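Local coordinates for protein 2-oxoadipate dioxygenase/decarboxylase (Pseudomonas putida, PDB 6W1G) that converts 2-oxoadipate and O2 to (R)-2-hydroxyglutarate and CO2, an iron(II)-dependent decarboxylation and hydroxylation in D-lysine catabolism, at residues 5-8 / 9-13. Sequence-based numbering, arbitrary orientation.
Sequences DFVS and PDSIR
S11 donates twice to S8: its N to S8 OG at 3.0 Å and its OG to S8 O at 2.7 Å. The first makes S8 the N-cap of helix 9-27, where its hydroxyl takes up a first-turn N-H that has no earlier helical carbonyl to meet. S8 OG reaches that amide because chi1 of 69° sets it between its own backbone N and carbonyl carbon. In the second, the S11 hydroxyl lies in the carbonyl plane of S8, on a lone pair. The same S8 O also accepts from I12 N at 3.2 Å, the first i to i+4 bond of the helix, almost in line with the C=O, so two firm donors fix this peptide; a weak third bond comes from S11 N. P9 follows the cap, in the first turn, where its lack of an N-H costs no helical bond.

Within the helix itself, R13 meets D10 end-on, NH1 and NH2 both closing on OD1, which sits in the guanidinium plane. NH1 uses the anti lone pair of OD1, whereas R13 NH2 comes from above the carboxylate plane, 2.9 Å from D10 OD1. R13 is buried, and its NE and NH1 also donate to the carbonyls of S124 and M91. An asparagine in place of D10 would probably leave the R13 guanidinium without its charged mate and this two-nitrogen grip weakened.

Packing is lighter. V7 and I12 cross at about a right angle and share A179 of helix 176-188 as a neighbour, which ties the helix start to that helix at the protein surface, away from the metal site. V7 CB rests 3.6 Å from S11 OG, while V7 CG2 touches I12 CG1 at 3.7 Å.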
loop_
_atom_site.group_PDB
_atom_site.type_symbol
_atom_site.label_atom_id
_atom_site.label_comp_id
_atom_site.label_asym_id
_atom_site.label_seq_id
_atom_site.Cartn_x
_atom_site.Cartn_y
_atom_site.Cartn_z
ATOM N N ASP A 5 8.075 -13.921 26.793
ATOM C CA ASP A 5 8.620 -14.557 25.606
ATOM C C ASP A 5 7.773 -14.278 24.378
ATOM O O ASP A 5 7.783 -15.064 23.402
ATOM C CB ASP A 5 8.794 -16.053 25.806
ATOM C CG ASP A 5 7.497 -16.787 25.986
ATOM O OD1 ASP A 5 7.575 -18.026 26.027
ATOM O OD2 ASP A 5 6.415 -16.157 26.053
ATOM N N PHE A 6 7.008 -13.197 24.388
ATOM C CA PHE A 6 6.210 -12.891 23.217
ATOM C C PHE A 6 7.120 -12.418 22.092
ATOM O O PHE A 6 8.122 -11.707 22.314
ATOM C CB PHE A 6 5.192 -11.794 23.535
ATOM C CG PHE A 6 4.210 -12.170 24.607
ATOM C CD1 PHE A 6 3.859 -13.487 24.836
ATOM C CD2 PHE A 6 3.619 -11.186 25.372
ATOM C CE1 PHE A 6 2.934 -13.805 25.803
ATOM C CE2 PHE A 6 2.688 -11.505 26.330
ATOM C CZ PHE A 6 2.359 -12.820 26.547
ATOM N N VAL A 7 6.742 -12.780 20.863
ATOM C CA VAL A 7 7.462 -12.318 19.672
ATOM C C VAL A 7 6.972 -10.925 19.302
ATOM O O VAL A 7 5.866 -10.524 19.625
ATOM C CB VAL A 7 7.355 -13.293 18.490
ATOM C CG1 VAL A 7 7.979 -14.626 18.868
ATOM C CG2 VAL A 7 5.960 -13.499 18.072
ATOM N N SER A 8 7.803 -10.175 18.612
ATOM C CA SER A 8 7.410 -8.823 18.273
ATOM C C SER A 8 6.265 -8.879 17.264
ATOM O O SER A 8 6.275 -9.715 16.334
ATOM C CB SER A 8 8.568 -8.089 17.663
ATOM O OG SER A 8 8.847 -8.609 16.426
ATOM N N PRO A 9 5.305 -7.963 17.360
ATOM C CA PRO A 9 4.300 -7.879 16.305
ATOM C C PRO A 9 4.912 -7.681 14.924
ATOM O O PRO A 9 4.379 -8.188 13.930
ATOM C CB PRO A 9 3.465 -6.668 16.737
ATOM C CG PRO A 9 3.595 -6.671 18.245
ATOM C CD PRO A 9 4.992 -7.092 18.512
ATOM N N ASP A 10 6.029 -6.948 14.834
ATOM C CA ASP A 10 6.666 -6.755 13.530
ATOM C C ASP A 10 7.123 -8.078 12.929
ATOM O O ASP A 10 7.031 -8.291 11.716
ATOM C CB ASP A 10 7.885 -5.831 13.674
ATOM C CG ASP A 10 7.530 -4.419 14.098
ATOM O OD1 ASP A 10 6.448 -3.891 13.768
ATOM O OD2 ASP A 10 8.384 -3.820 14.765
ATOM N N SER A 11 7.603 -8.999 13.762
ATOM C CA SER A 11 8.034 -10.304 13.265
ATOM C C SER A 11 6.850 -11.114 12.772
ATOM O O SER A 11 6.957 -11.845 11.787
ATOM C CB SER A 11 8.830 -11.066 14.316
ATOM O OG SER A 11 8.030 -11.552 15.372
ATOM N N ILE A 12 5.724 -11.051 13.476
ATOM C CA ILE A 12 4.521 -11.736 13.011
ATOM C C ILE A 12 4.085 -11.173 11.653
ATOM O O ILE A 12 3.723 -11.933 10.745
ATOM C CB ILE A 12 3.367 -11.626 14.023
ATOM C CG1 ILE A 12 3.824 -12.085 15.418
ATOM C CG2 ILE A 12 2.197 -12.480 13.599
ATOM C CD1 ILE A 12 2.716 -12.010 16.489
ATOM N N ARG A 13 4.119 -9.837 11.498
ATOM C CA ARG A 13 3.763 -9.225 10.226
ATOM C C ARG A 13 4.665 -9.722 9.105
ATOM O O ARG A 13 4.193 -10.057 8.013
ATOM C CB ARG A 13 3.852 -7.708 10.352
ATOM C CG ARG A 13 3.386 -6.985 9.126
ATOM C CD ARG A 13 3.267 -5.483 9.300
ATOM N NE ARG A 13 4.522 -4.853 9.603
ATOM C CZ ARG A 13 4.975 -4.461 10.789
ATOM N NH1 ARG A 13 4.285 -4.628 11.896
ATOM N NH2 ARG A 13 6.168 -3.897 10.866
#